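PDB 3LL7: putative methyltransferase, which probably transfers a methyl group from S-adenosylmethionine to a substrate not yet identified, using a Rossmann-like methyltransferase domain. Local coordinates for residues Y86-F90 with E227-V231; I91-V97 with L111-Q117; I106-A110 with I135-L139; G118-R123 with V145-D151; P164-D170 with C202-K208. One frame throughout, in Å; residues are numbered along the deposited sequence.

Contact 1 (Y86-F90 with E227-V231); sequences YKSRF and ELHVV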
# COMPACT_ATOMS: atom_id res chain seq x y z
N TYR A 86 1.22 3.05 -9.31
CA TYR A 86 2.37 3.85 -8.85
C TYR A 86 3.70 3.20 -9.22
O TYR A 86 4.66 3.88 -9.57
CB TYR A 86 2.34 4.01 -7.32
CG TYR A 86 3.52 4.77 -6.74
CD1 TYR A 86 3.59 6.17 -6.82
CD2 TYR A 86 4.56 4.09 -6.08
CE1 TYR A 86 4.66 6.87 -6.28
CE2 TYR A 86 5.62 4.78 -5.52
CZ TYR A 86 5.67 6.16 -5.64
OH TYR A 86 6.70 6.84 -5.10
N LYS A 87 3.74 1.88 -9.14
CA LYS A 87 4.93 1.11 -9.52
C LYS A 87 5.37 1.38 -10.95
O LYS A 87 6.57 1.27 -11.25
CB LYS A 87 4.67 -0.40 -9.41
CG LYS A 87 4.49 -0.89 -8.00
CD LYS A 87 3.97 -2.33 -8.04
CE LYS A 87 3.58 -2.78 -6.65
NZ LYS A 87 2.26 -2.23 -6.21
N SER A 88 4.43 1.74 -11.82
CA SER A 88 4.81 1.96 -13.22
C SER A 88 5.84 3.11 -13.37
O SER A 88 6.58 3.13 -14.36
CB SER A 88 3.59 2.18 -14.13
OG SER A 88 3.08 3.49 -13.93
N ARG A 89 5.89 4.02 -12.39
CA ARG A 89 6.86 5.11 -12.40
C ARG A 89 8.32 4.66 -12.29
O ARG A 89 9.22 5.42 -12.63
CB ARG A 89 6.55 6.15 -11.31
CG ARG A 89 6.80 5.67 -9.87
CD ARG A 89 8.19 5.97 -9.35
NE ARG A 89 8.34 7.35 -8.89
CZ ARG A 89 9.49 7.87 -8.52
NH1 ARG A 89 10.58 7.12 -8.57
NH2 ARG A 89 9.57 9.13 -8.11
N PHE A 90 8.55 3.43 -11.81
CA PHE A 90 9.93 2.88 -11.73
C PHE A 90 10.42 2.31 -13.07
O PHE A 90 11.61 2.06 -13.24
CB PHE A 90 10.04 1.77 -10.67
CG PHE A 90 9.89 2.26 -9.25
CD1 PHE A 90 11.01 2.62 -8.51
CD2 PHE A 90 8.63 2.38 -8.68
CE1 PHE A 90 10.89 3.07 -7.20
CE2 PHE A 90 8.49 2.84 -7.37
CZ PHE A 90 9.62 3.19 -6.63
N GLU A 227 16.85 3.37 -3.11
CA GLU A 227 15.72 4.17 -2.62
C GLU A 227 14.70 3.25 -1.95
O GLU A 227 14.58 2.09 -2.33
CB GLU A 227 15.05 4.98 -3.75
CG GLU A 227 14.62 4.17 -5.00
CD GLU A 227 14.06 5.05 -6.12
OE1 GLU A 227 13.47 6.11 -5.86
OE2 GLU A 227 14.24 4.69 -7.30
N LEU A 228 13.96 3.78 -0.97
CA LEU A 228 12.89 3.02 -0.33
C LEU A 228 11.65 3.94 -0.31
O LEU A 228 11.73 5.09 0.10
CB LEU A 228 13.33 2.61 1.10
CG LEU A 228 12.40 1.69 1.90
CD1 LEU A 228 13.13 0.91 2.97
CD2 LEU A 228 11.23 2.53 2.56
N HIS A 229 10.51 3.42 -0.77
CA HIS A 229 9.31 4.24 -0.84
C HIS A 229 8.29 3.67 0.15
O HIS A 229 8.05 2.44 0.15
CB HIS A 229 8.70 4.18 -2.24
CG HIS A 229 9.51 4.91 -3.27
ND1 HIS A 229 8.94 5.76 -4.19
CD2 HIS A 229 10.84 4.91 -3.54
CE1 HIS A 229 9.88 6.26 -4.97
NE2 HIS A 229 11.04 5.76 -4.59
N VAL A 230 7.69 4.54 0.96
CA VAL A 230 6.61 4.12 1.86
C VAL A 230 5.33 4.61 1.23
O VAL A 230 5.15 5.84 1.06
CB VAL A 230 6.77 4.72 3.28
CG1 VAL A 230 5.59 4.31 4.18
CG2 VAL A 230 8.12 4.30 3.87
N VAL A 231 4.50 3.68 0.76
CA VAL A 231 3.37 4.09 -0.10
C VAL A 231 2.03 3.88 0.60
O VAL A 231 1.63 2.74 0.89
CB VAL A 231 3.40 3.31 -1.45
CG1 VAL A 231 2.26 3.76 -2.37
CG2 VAL A 231 4.78 3.49 -2.15
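Y86 and F90 open and close a short helical turn, held by the bond from R89 N to Y86 O, that stands off strand E227-V231: the CA atoms of Y86 and V231 are 8.8 Å apart, so the meeting is left to side chains. Every second strand residue, E227, H229 and V231, faces the turn. With CG anti to the backbone N (chi1 177°), Y86 extends its ring to the strand, and its OH lies 2.6 Å from H229 ND1, a hydrogen bond in which either could donate. The other imidazole nitrogen, NE2, donates to E227 OE1 at 2.8 Å and 172°. Since both partners lie in the imidazole plane, its rotation is fixed. F90 then points its edge at the imidazole face, with CZ 3.4 Å above the plane of H229, while V231 CG2 packs 3.7 Å from Y86 CE2. H259 also stacks with H229, and R243 pairs with E227 OE2. Y86, F90 and H229 thus form an aromatic cluster joining the loop after helix 81-86 to the mixed sheet.

Contact 2 (I91-V97 with L111-Q117); sequences IREGTKV and LMSKASQ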
# COMPACT_ATOMS: atom_id res chain seq x y z
N ILE A 91 9.52 2.16 -14.03
CA ILE A 91 9.82 1.40 -15.24
C ILE A 91 9.89 2.28 -16.48
O ILE A 91 8.88 2.82 -16.91
CB ILE A 91 8.76 0.27 -15.46
CG1 ILE A 91 8.50 -0.53 -14.16
CG2 ILE A 91 9.15 -0.66 -16.65
CD1 ILE A 91 9.71 -1.26 -13.57
N ARG A 92 11.08 2.42 -17.06
CA ARG A 92 11.24 3.17 -18.32
C ARG A 92 10.42 2.57 -19.47
O ARG A 92 10.32 1.34 -19.60
CB ARG A 92 12.71 3.25 -18.73
CG ARG A 92 13.52 4.26 -17.95
CD ARG A 92 14.91 4.47 -18.61
NE ARG A 92 15.03 5.66 -19.48
CZ ARG A 92 15.06 5.63 -20.81
NH1 ARG A 92 14.96 4.48 -21.47
NH2 ARG A 92 15.17 6.76 -21.49
N GLU A 93 9.83 3.43 -20.29
CA GLU A 93 9.01 3.00 -21.42
C GLU A 93 9.83 2.15 -22.40
O GLU A 93 10.94 2.53 -22.76
CB GLU A 93 8.40 4.23 -22.13
CG GLU A 93 7.59 3.94 -23.39
CD GLU A 93 6.22 3.32 -23.09
OE1 GLU A 93 5.54 3.79 -22.16
OE2 GLU A 93 5.84 2.36 -23.80
N GLY A 94 9.28 1.00 -22.81
CA GLY A 94 9.91 0.12 -23.81
C GLY A 94 11.00 -0.83 -23.33
O GLY A 94 11.74 -1.38 -24.14
N THR A 95 11.08 -1.05 -22.02
CA THR A 95 12.10 -1.91 -21.40
C THR A 95 11.62 -3.38 -21.26
O THR A 95 10.54 -3.73 -21.74
CB THR A 95 12.48 -1.38 -20.01
OG1 THR A 95 11.28 -1.10 -19.28
CG2 THR A 95 13.35 -0.10 -20.12
N LYS A 96 12.46 -4.20 -20.62
CA LYS A 96 12.19 -5.61 -20.34
C LYS A 96 12.02 -5.82 -18.84
O LYS A 96 12.79 -5.27 -18.05
CB LYS A 96 13.36 -6.49 -20.80
CG LYS A 96 13.64 -6.54 -22.30
CD LYS A 96 14.95 -7.27 -22.61
CE LYS A 96 16.18 -6.40 -22.34
NZ LYS A 96 17.44 -6.92 -22.98
N VAL A 97 11.02 -6.62 -18.44
CA VAL A 97 10.79 -6.93 -17.03
C VAL A 97 10.58 -8.43 -16.76
O VAL A 97 10.07 -9.16 -17.59
CB VAL A 97 9.58 -6.13 -16.44
CG1 VAL A 97 9.88 -4.62 -16.42
CG2 VAL A 97 8.31 -6.43 -17.21
N LEU A 111 3.52 -3.00 -14.58
CA LEU A 111 4.87 -2.94 -15.17
C LEU A 111 4.82 -2.91 -16.69
O LEU A 111 5.57 -2.17 -17.33
CB LEU A 111 5.74 -4.12 -14.72
CG LEU A 111 5.93 -4.39 -13.23
CD1 LEU A 111 6.80 -5.63 -13.09
CD2 LEU A 111 6.53 -3.20 -12.49
N MSE A 112 3.93 -3.71 -17.26
CA MSE A 112 3.76 -3.80 -18.70
C MSE A 112 3.02 -2.62 -19.34
O MSE A 112 2.95 -2.53 -20.57
CB MSE A 112 3.05 -5.11 -19.04
CG MSE A 112 3.86 -6.37 -18.71
SE MSE A 112 5.54 -6.50 -19.65
CE MSE A 112 4.91 -6.38 -21.46
N SER A 113 2.47 -1.71 -18.52
CA SER A 113 1.95 -0.43 -19.04
C SER A 113 3.10 0.39 -19.61
O SER A 113 2.87 1.30 -20.39
CB SER A 113 1.20 0.38 -17.98
OG SER A 113 2.08 0.89 -16.98
N LYS A 114 4.32 0.05 -19.20
CA LYS A 114 5.51 0.78 -19.65
C LYS A 114 6.47 -0.09 -20.47
O LYS A 114 6.94 0.30 -21.54
CB LYS A 114 6.26 1.37 -18.44
CG LYS A 114 5.45 2.38 -17.60
CD LYS A 114 5.30 3.78 -18.30
CE LYS A 114 6.55 4.64 -18.17
NZ LYS A 114 6.99 4.95 -16.74
N ALA A 115 6.77 -1.28 -19.94
CA ALA A 115 7.70 -2.21 -20.56
C ALA A 115 7.11 -2.80 -21.84
O ALA A 115 5.90 -2.90 -21.97
CB ALA A 115 8.02 -3.33 -19.57
N SER A 116 7.98 -3.17 -22.78
CA SER A 116 7.53 -3.78 -24.04
C SER A 116 7.58 -5.30 -24.00
O SER A 116 6.86 -5.96 -24.75
CB SER A 116 8.37 -3.28 -25.22
OG SER A 116 9.76 -3.45 -24.97
N GLN A 117 8.44 -5.85 -23.15
CA GLN A 117 8.59 -7.30 -23.05
C GLN A 117 8.63 -7.71 -21.58
O GLN A 117 9.26 -7.03 -20.77
CB GLN A 117 9.88 -7.76 -23.75
CG GLN A 117 10.06 -7.27 -25.17
CD GLN A 117 11.44 -7.62 -25.71
OE1 GLN A 117 12.33 -6.78 -25.76
NE2 GLN A 117 11.62 -8.88 -26.06
O HOH W 1 3.53 1.43 -22.91
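I91 is flanked by two side chains from L111-Q117. L111 crosses it obliquely, with CD2 3.7 Å from I91 CG1, while K114 lays its CB against I91 CG2. The lysine is bent at chi2, chi3 and chi4, which curls its tip back over the I91 backbone: NZ donates to I91 O at 2.9 Å, tilted 31° from the carbonyl plane, and also bonds S88 O. E93 meets K114 at about a right angle, and its OE2 accepts from a water at 2.6 Å that also donates to S113 O. Next to this pair, G94 N donates to K114 O, 2.8 Å away and nearly straight at 173°. G94 occupies the positive-phi position of a type II turn from R92 to T95, and T95 OG1 bonds R92 O across that turn. T95 O then takes S116 N at 2.8 Å. Beyond it the chains become a parallel pair, V97 N donating to Q117 O at 2.9 Å, with the K96 and Q117 side chains side by side. V97 splits its methyls, CG2 reaching the selenium (SE) of selenomethionine M112 at 3.7 Å and CG1 meeting A115. Here helix 106-112 turns back into strand 117-122 beside strand 96-99, a beta-alpha-beta unit; K143 NZ binds the M112 and A115 carbonyls, and Y166 of strand 166-173 packs on I91 and V97.

Contact 3 (I106-A110 with I135-L139); sequences IDFIA and IPLLL. With FMT (formic acid), chain D.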
# COMPACT_ATOMS: atom_id res chain seq x y z
N ILE A 106 -1.75 -8.23 -11.39
CA ILE A 106 -2.00 -6.79 -11.50
C ILE A 106 -0.73 -5.94 -11.40
O ILE A 106 -0.65 -4.88 -12.04
CB ILE A 106 -3.06 -6.30 -10.52
CG1 ILE A 106 -3.47 -4.87 -10.88
CG2 ILE A 106 -2.56 -6.45 -9.10
CD1 ILE A 106 -4.56 -4.29 -10.02
N ASP A 107 0.26 -6.38 -10.62
CA ASP A 107 1.55 -5.71 -10.61
C ASP A 107 2.24 -5.90 -11.97
O ASP A 107 2.78 -4.95 -12.52
CB ASP A 107 2.42 -6.22 -9.44
CG ASP A 107 1.91 -5.74 -8.07
OD1 ASP A 107 1.20 -4.72 -8.01
OD2 ASP A 107 2.22 -6.37 -7.04
N PHE A 108 2.21 -7.12 -12.50
CA PHE A 108 2.86 -7.39 -13.78
C PHE A 108 2.24 -6.51 -14.85
O PHE A 108 2.96 -5.90 -15.62
CB PHE A 108 2.69 -8.85 -14.19
CG PHE A 108 3.33 -9.20 -15.49
CD1 PHE A 108 4.71 -9.30 -15.59
CD2 PHE A 108 2.55 -9.51 -16.62
CE1 PHE A 108 5.33 -9.67 -16.80
CE2 PHE A 108 3.16 -9.87 -17.83
CZ PHE A 108 4.56 -9.95 -17.92
N ILE A 109 0.91 -6.41 -14.84
CA ILE A 109 0.19 -5.56 -15.81
C ILE A 109 0.63 -4.08 -15.67
O ILE A 109 0.86 -3.40 -16.68
CB ILE A 109 -1.36 -5.69 -15.66
CG1 ILE A 109 -1.80 -7.14 -15.97
CG2 ILE A 109 -2.11 -4.71 -16.57
CD1 ILE A 109 -1.61 -7.54 -17.39
N ALA A 110 0.81 -3.62 -14.43
CA ALA A 110 1.24 -2.23 -14.19
C ALA A 110 2.64 -2.01 -14.74
O ALA A 110 2.92 -0.97 -15.30
CB ALA A 110 1.18 -1.86 -12.72
N ILE A 135 -3.95 -12.26 -18.68
CA ILE A 135 -2.91 -11.27 -19.04
C ILE A 135 -3.07 -10.73 -20.48
O ILE A 135 -3.10 -9.51 -20.67
CB ILE A 135 -1.46 -11.75 -18.67
CG1 ILE A 135 -1.23 -11.63 -17.16
CG2 ILE A 135 -0.39 -10.97 -19.46
CD1 ILE A 135 0.05 -12.38 -16.63
N PRO A 136 -3.22 -11.62 -21.50
CA PRO A 136 -3.41 -11.09 -22.86
C PRO A 136 -4.69 -10.26 -23.07
O PRO A 136 -4.73 -9.45 -24.00
CB PRO A 136 -3.45 -12.35 -23.73
CG PRO A 136 -2.76 -13.39 -22.95
CD PRO A 136 -3.10 -13.09 -21.51
N LEU A 137 -5.71 -10.44 -22.23
CA LEU A 137 -6.92 -9.61 -22.33
C LEU A 137 -6.74 -8.23 -21.70
O LEU A 137 -7.58 -7.32 -21.87
CB LEU A 137 -8.09 -10.34 -21.68
CG LEU A 137 -8.32 -11.75 -22.23
CD1 LEU A 137 -9.29 -12.51 -21.38
CD2 LEU A 137 -8.79 -11.68 -23.69
N LEU A 138 -5.66 -8.06 -20.94
CA LEU A 138 -5.44 -6.83 -20.19
C LEU A 138 -4.32 -5.96 -20.75
O LEU A 138 -4.20 -4.80 -20.36
CB LEU A 138 -5.17 -7.14 -18.72
CG LEU A 138 -6.36 -7.70 -17.92
CD1 LEU A 138 -5.89 -8.64 -16.81
CD2 LEU A 138 -7.26 -6.58 -17.39
N LEU A 139 -3.49 -6.52 -21.62
CA LEU A 139 -2.35 -5.78 -22.14
C LEU A 139 -2.77 -4.92 -23.31
O LEU A 139 -3.57 -5.37 -24.14
CB LEU A 139 -1.24 -6.72 -22.60
CG LEU A 139 -0.48 -7.64 -21.65
CD1 LEU A 139 0.17 -8.72 -22.50
CD2 LEU A 139 0.55 -6.91 -20.84
C FMT D . -0.46 -9.12 -7.83
O1 FMT D . 0.22 -9.05 -8.85
O2 FMT D . -1.42 -9.88 -7.72
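I109 sends its CD1 methyl against three residues of I135-L139. That methyl lies 3.8 Å from L138 CB, 4.1 Å from I135 CG1 and 4.1 Å from L139 CD2, so a single methyl makes three of the four residue contacts. Beside it the F108 ring, which a chi1 of 180° swings out toward the second helix, meets I135 at about a right angle, CD2 to I135 CD1 at 3.8 Å. All of these contacts are apolar. One shell out, V145 of strand 144-149 touches F108, I135 and L139, so both helices rest on the same strand, and W61 touches L138. At the start of helix 106-112, D107 N donates to a formate O1 at 3.2 Å and 168°. Two helices packed side by side on one face of the parallel part of the sheet belong to the Rossmann-like methyltransferase fold. The formate, probably from the crystallisation liquor, lies where such a helix follows a glycine-rich loop, and may mark a cofactor-binding end.

Contact 4 (G118-R123 with V145-D151); sequences GIYIER and VNILTGD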
# COMPACT_ATOMS: atom_id res chain seq x y z
N GLY A 118 7.97 -8.81 -21.25
CA GLY A 118 7.96 -9.30 -19.88
C GLY A 118 7.88 -10.81 -19.74
O GLY A 118 7.33 -11.50 -20.61
N ILE A 119 8.46 -11.31 -18.66
CA ILE A 119 8.29 -12.70 -18.25
C ILE A 119 7.61 -12.69 -16.89
O ILE A 119 8.06 -12.03 -15.96
CB ILE A 119 9.66 -13.45 -18.16
CG1 ILE A 119 10.38 -13.43 -19.51
CG2 ILE A 119 9.46 -14.89 -17.63
CD1 ILE A 119 11.78 -14.12 -19.53
N TYR A 120 6.51 -13.43 -16.79
CA TYR A 120 5.75 -13.56 -15.57
C TYR A 120 6.00 -14.99 -15.14
O TYR A 120 5.95 -15.90 -15.98
CB TYR A 120 4.27 -13.34 -15.92
CG TYR A 120 3.25 -13.95 -14.97
CD1 TYR A 120 2.48 -13.14 -14.15
CD2 TYR A 120 3.01 -15.33 -14.94
CE1 TYR A 120 1.50 -13.68 -13.29
CE2 TYR A 120 2.04 -15.89 -14.08
CZ TYR A 120 1.29 -15.03 -13.25
OH TYR A 120 0.32 -15.55 -12.41
N ILE A 121 6.28 -15.19 -13.86
CA ILE A 121 6.55 -16.52 -13.31
C ILE A 121 5.72 -16.71 -12.06
O ILE A 121 5.72 -15.86 -11.16
CB ILE A 121 8.08 -16.70 -12.95
CG1 ILE A 121 8.95 -16.41 -14.18
CG2 ILE A 121 8.31 -18.12 -12.40
CD1 ILE A 121 10.49 -16.52 -13.98
N GLU A 122 4.97 -17.81 -11.98
CA GLU A 122 4.12 -18.08 -10.83
C GLU A 122 4.19 -19.54 -10.43
O GLU A 122 3.97 -20.43 -11.27
CB GLU A 122 2.67 -17.69 -11.16
CG GLU A 122 1.58 -18.31 -10.28
CD GLU A 122 1.69 -17.87 -8.80
OE1 GLU A 122 1.97 -16.69 -8.51
OE2 GLU A 122 1.53 -18.74 -7.93
N ARG A 123 4.53 -19.79 -9.16
CA ARG A 123 4.69 -21.15 -8.61
C ARG A 123 3.47 -22.02 -8.74
O ARG A 123 3.60 -23.22 -9.02
CB ARG A 123 5.08 -21.09 -7.13
CG ARG A 123 6.43 -20.48 -6.84
CD ARG A 123 6.80 -20.58 -5.34
NE ARG A 123 7.42 -21.86 -5.02
CZ ARG A 123 6.82 -22.85 -4.36
NH1 ARG A 123 5.57 -22.72 -3.92
NH2 ARG A 123 7.48 -23.99 -4.13
N VAL A 145 4.73 -11.03 -24.05
CA VAL A 145 4.87 -11.68 -22.73
C VAL A 145 5.07 -13.21 -22.76
O VAL A 145 4.67 -13.88 -23.69
CB VAL A 145 3.71 -11.33 -21.75
CG1 VAL A 145 3.68 -9.83 -21.46
CG2 VAL A 145 2.37 -11.82 -22.27
N ASN A 146 5.72 -13.73 -21.73
CA ASN A 146 5.91 -15.16 -21.56
C ASN A 146 5.39 -15.47 -20.16
O ASN A 146 5.85 -14.89 -19.17
CB ASN A 146 7.39 -15.51 -21.70
CG ASN A 146 7.67 -17.01 -21.76
OD1 ASN A 146 6.76 -17.83 -21.69
ND2 ASN A 146 8.95 -17.37 -21.89
N ILE A 147 4.40 -16.36 -20.08
CA ILE A 147 3.72 -16.61 -18.82
C ILE A 147 4.09 -18.04 -18.37
O ILE A 147 3.67 -19.03 -18.97
CB ILE A 147 2.21 -16.42 -19.03
CG1 ILE A 147 1.93 -14.97 -19.49
CG2 ILE A 147 1.45 -16.73 -17.75
CD1 ILE A 147 0.63 -14.82 -20.29
N LEU A 148 4.93 -18.14 -17.34
CA LEU A 148 5.52 -19.41 -16.96
C LEU A 148 5.02 -19.94 -15.62
O LEU A 148 4.81 -19.19 -14.68
CB LEU A 148 7.05 -19.27 -16.88
CG LEU A 148 7.85 -18.91 -18.13
CD1 LEU A 148 9.28 -18.62 -17.71
CD2 LEU A 148 7.78 -20.01 -19.23
N THR A 149 4.85 -21.26 -15.54
CA THR A 149 4.47 -21.91 -14.30
C THR A 149 5.71 -22.47 -13.63
O THR A 149 6.54 -23.11 -14.29
CB THR A 149 3.49 -23.06 -14.56
OG1 THR A 149 2.29 -22.53 -15.15
CG2 THR A 149 3.14 -23.86 -13.25
N GLY A 150 5.81 -22.26 -12.31
CA GLY A 150 6.84 -22.93 -11.50
C GLY A 150 7.62 -21.97 -10.63
O GLY A 150 7.32 -20.79 -10.59
N ASP A 151 8.62 -22.48 -9.94
CA ASP A 151 9.46 -21.61 -9.12
C ASP A 151 10.53 -20.97 -10.00
O ASP A 151 11.18 -21.67 -10.79
CB ASP A 151 10.09 -22.39 -7.96
CG ASP A 151 10.72 -21.47 -6.90
OD1 ASP A 151 10.06 -21.22 -5.86
OD2 ASP A 151 11.84 -20.96 -7.13
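G118-R123 and V145-D151 pair as parallel strands in step from G118 opposite V145 to E122 opposite T149, their axes 4.8 Å apart and 12° from parallel. The backbone ladder runs through N146 N to G118 O, Y120 N to N146 O, L148 N to Y120 O and E122 N to L148 O; the last rung is G150 N to E122 O at 2.8 Å. On one face L148 leans between two isoleucines, its CD1 3.7 Å from I119 CG2 and 4.2 Å from I121 CG1. On the other, Y120 CD2 presses on I147 CG2 at 3.5 Å, while Y120 OH bonds G103 O. Past the strand ends R123 and D151 run side by side: NE of R123 meets OD1 of D151 at 2.8 Å in the guanidinium plane, on the anti lone pair of the carboxylate, and K153 pairs with OD2. E122 OE2 accepts from N124 N; an acidic residue at this strand end commonly binds the cofactor ribose in class I methyltransferases, so E122 may do so here. Helix 125-138 forms the crossover and packs on the Y120 face, helix 156-162 packs on the I119 face, and strand 96-99 adjoins strand 117-122 on its other side.

Contact 5 (P164-D170 with C202-K208); sequences PDYIYVD and CSSILAK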
# COMPACT_ATOMS: atom_id res chain seq x y z
N PRO A 164 16.87 -8.77 -18.14
CA PRO A 164 15.85 -7.72 -18.07
C PRO A 164 16.37 -6.40 -17.49
O PRO A 164 17.37 -6.39 -16.76
CB PRO A 164 14.80 -8.33 -17.14
CG PRO A 164 15.63 -9.16 -16.20
CD PRO A 164 16.61 -9.82 -17.14
N ASP A 165 15.69 -5.31 -17.81
CA ASP A 165 16.01 -4.01 -17.22
C ASP A 165 15.60 -4.05 -15.76
O ASP A 165 16.30 -3.54 -14.90
CB ASP A 165 15.28 -2.90 -17.98
CG ASP A 165 15.77 -2.77 -19.41
OD1 ASP A 165 16.87 -2.22 -19.60
OD2 ASP A 165 15.06 -3.19 -20.36
N TYR A 166 14.48 -4.71 -15.48
CA TYR A 166 13.98 -4.83 -14.10
C TYR A 166 13.51 -6.22 -13.70
O TYR A 166 12.88 -6.94 -14.50
CB TYR A 166 12.85 -3.85 -13.85
CG TYR A 166 13.07 -2.47 -14.39
CD1 TYR A 166 13.68 -1.48 -13.62
CD2 TYR A 166 12.67 -2.15 -15.69
CE1 TYR A 166 13.90 -0.20 -14.13
CE2 TYR A 166 12.87 -0.87 -16.20
CZ TYR A 166 13.48 0.10 -15.42
OH TYR A 166 13.65 1.36 -15.93
N ILE A 167 13.84 -6.60 -12.48
CA ILE A 167 13.33 -7.81 -11.87
C ILE A 167 12.47 -7.40 -10.67
O ILE A 167 12.96 -6.73 -9.74
CB ILE A 167 14.46 -8.79 -11.45
CG1 ILE A 167 15.18 -9.34 -12.69
CG2 ILE A 167 13.91 -9.94 -10.64
CD1 ILE A 167 16.43 -10.12 -12.41
N TYR A 168 11.21 -7.79 -10.71
CA TYR A 168 10.24 -7.46 -9.67
C TYR A 168 9.93 -8.69 -8.81
O TYR A 168 9.77 -9.80 -9.34
CB TYR A 168 8.97 -6.89 -10.32
CG TYR A 168 7.89 -6.59 -9.33
CD1 TYR A 168 7.97 -5.49 -8.47
CD2 TYR A 168 6.78 -7.43 -9.22
CE1 TYR A 168 6.94 -5.23 -7.54
CE2 TYR A 168 5.78 -7.20 -8.30
CZ TYR A 168 5.87 -6.10 -7.46
OH TYR A 168 4.85 -5.87 -6.57
N VAL A 169 9.88 -8.50 -7.49
CA VAL A 169 9.57 -9.58 -6.57
C VAL A 169 8.65 -9.08 -5.44
O VAL A 169 8.85 -8.01 -4.89
CB VAL A 169 10.89 -10.25 -6.05
CG1 VAL A 169 11.80 -9.24 -5.31
CG2 VAL A 169 10.62 -11.53 -5.23
N ASP A 170 7.66 -9.89 -5.11
CA ASP A 170 6.73 -9.60 -4.02
C ASP A 170 6.70 -10.84 -3.12
O ASP A 170 5.87 -11.73 -3.33
CB ASP A 170 5.35 -9.25 -4.62
CG ASP A 170 4.24 -9.09 -3.58
OD1 ASP A 170 4.54 -8.99 -2.37
OD2 ASP A 170 3.05 -9.08 -3.98
N CYS A 202 20.38 -7.65 -14.31
CA CYS A 202 19.33 -6.66 -14.51
C CYS A 202 19.89 -5.28 -14.18
O CYS A 202 20.99 -5.16 -13.61
CB CYS A 202 18.10 -6.99 -13.65
SG CYS A 202 18.39 -6.90 -11.86
N SER A 203 19.16 -4.23 -14.56
CA SER A 203 19.52 -2.88 -14.15
C SER A 203 19.16 -2.66 -12.68
O SER A 203 20.01 -2.25 -11.89
CB SER A 203 18.87 -1.82 -15.04
OG SER A 203 19.43 -1.84 -16.35
N SER A 204 17.90 -2.95 -12.32
CA SER A 204 17.46 -2.90 -10.93
C SER A 204 16.56 -4.06 -10.54
O SER A 204 15.88 -4.64 -11.39
CB SER A 204 16.67 -1.61 -10.68
OG SER A 204 17.53 -0.49 -10.67
N ILE A 205 16.57 -4.39 -9.25
CA ILE A 205 15.53 -5.23 -8.66
C ILE A 205 14.59 -4.32 -7.86
O ILE A 205 15.07 -3.47 -7.09
CB ILE A 205 16.08 -6.27 -7.69
CG1 ILE A 205 16.90 -7.35 -8.45
CG2 ILE A 205 14.94 -6.95 -6.92
CD1 ILE A 205 17.70 -8.23 -7.52
N LEU A 206 13.29 -4.52 -8.05
CA LEU A 206 12.25 -3.77 -7.30
C LEU A 206 11.49 -4.79 -6.45
O LEU A 206 10.93 -5.75 -7.01
CB LEU A 206 11.28 -3.08 -8.27
CG LEU A 206 10.19 -2.19 -7.64
CD1 LEU A 206 10.80 -0.99 -6.87
CD2 LEU A 206 9.16 -1.73 -8.68
N ALA A 207 11.55 -4.64 -5.14
CA ALA A 207 10.90 -5.56 -4.21
C ALA A 207 9.77 -4.85 -3.51
O ALA A 207 9.95 -3.73 -3.00
CB ALA A 207 11.90 -6.08 -3.19
N LYS A 208 8.61 -5.50 -3.48
CA LYS A 208 7.47 -4.98 -2.76
C LYS A 208 7.39 -5.70 -1.44
O LYS A 208 7.29 -6.93 -1.40
CB LYS A 208 6.17 -5.23 -3.54
CG LYS A 208 4.92 -4.83 -2.74
CD LYS A 208 3.69 -5.33 -3.49
CE LYS A 208 2.65 -5.91 -2.59
NZ LYS A 208 1.54 -6.46 -3.42
O HOH W 2 17.79 -0.27 -17.82
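K208 runs past the ring of Y168 to the carboxylate of D170, all on two parallel strands whose axes approach to 4.7 Å at 17°. Its CB lies 3.4 Å from Y168 OH. CG stays near that oxygen and CD comes 3.3 Å from Y168 OH, the chain crossing the tip of the phenol. From there CE lies 3.5 Å from D170 OD2, and NZ completes a salt bridge to that oxygen at 3.1 Å, approaching from above the carboxylate plane. S79 OG also bonds NZ, and D107 OD2 bonds Y168 OH, which would hold both groups in place. The base is set by K208 N, bonded to V169 O at 2.9 Å. On the Y168 face, Y168 CD1 packs on L206 CD2; on the V169 face, V169 CG1 meets A207 CB at 3.8 Å. The D170 side chain lies about 3 Å from a bound ethanediol, probably from the crystallisation liquor; an acidic residue just after strand residues 166-169 resembles motif IV of Rossmann-like methyltransferases, consistent with a substrate pocket.

How the contacts relate
Leaving helix 81-86, the chain opens contact 1, which closes only at strand 225-233; the other four contacts all fall within that span. Contact 2 closes first, across helix 106-112. Contact 3 starts before contact 2 has closed, and contact 4 starts before contact 3 has closed, so 2 crosses 3 and 3 crosses 4, interlocking two successive beta-alpha-beta units. Contact 5 follows in series. Contacts 2 and 4 meet through V97 O and I119 N, contacts 2 and 5 through K96 N and D165 OD2, each a probable hydrogen bond. Contacts 3 and 5 touch through D107. Together they tie the methyltransferase sheet to its helices, while contact 1 links the preceding loop to the sheet's antiparallel extension.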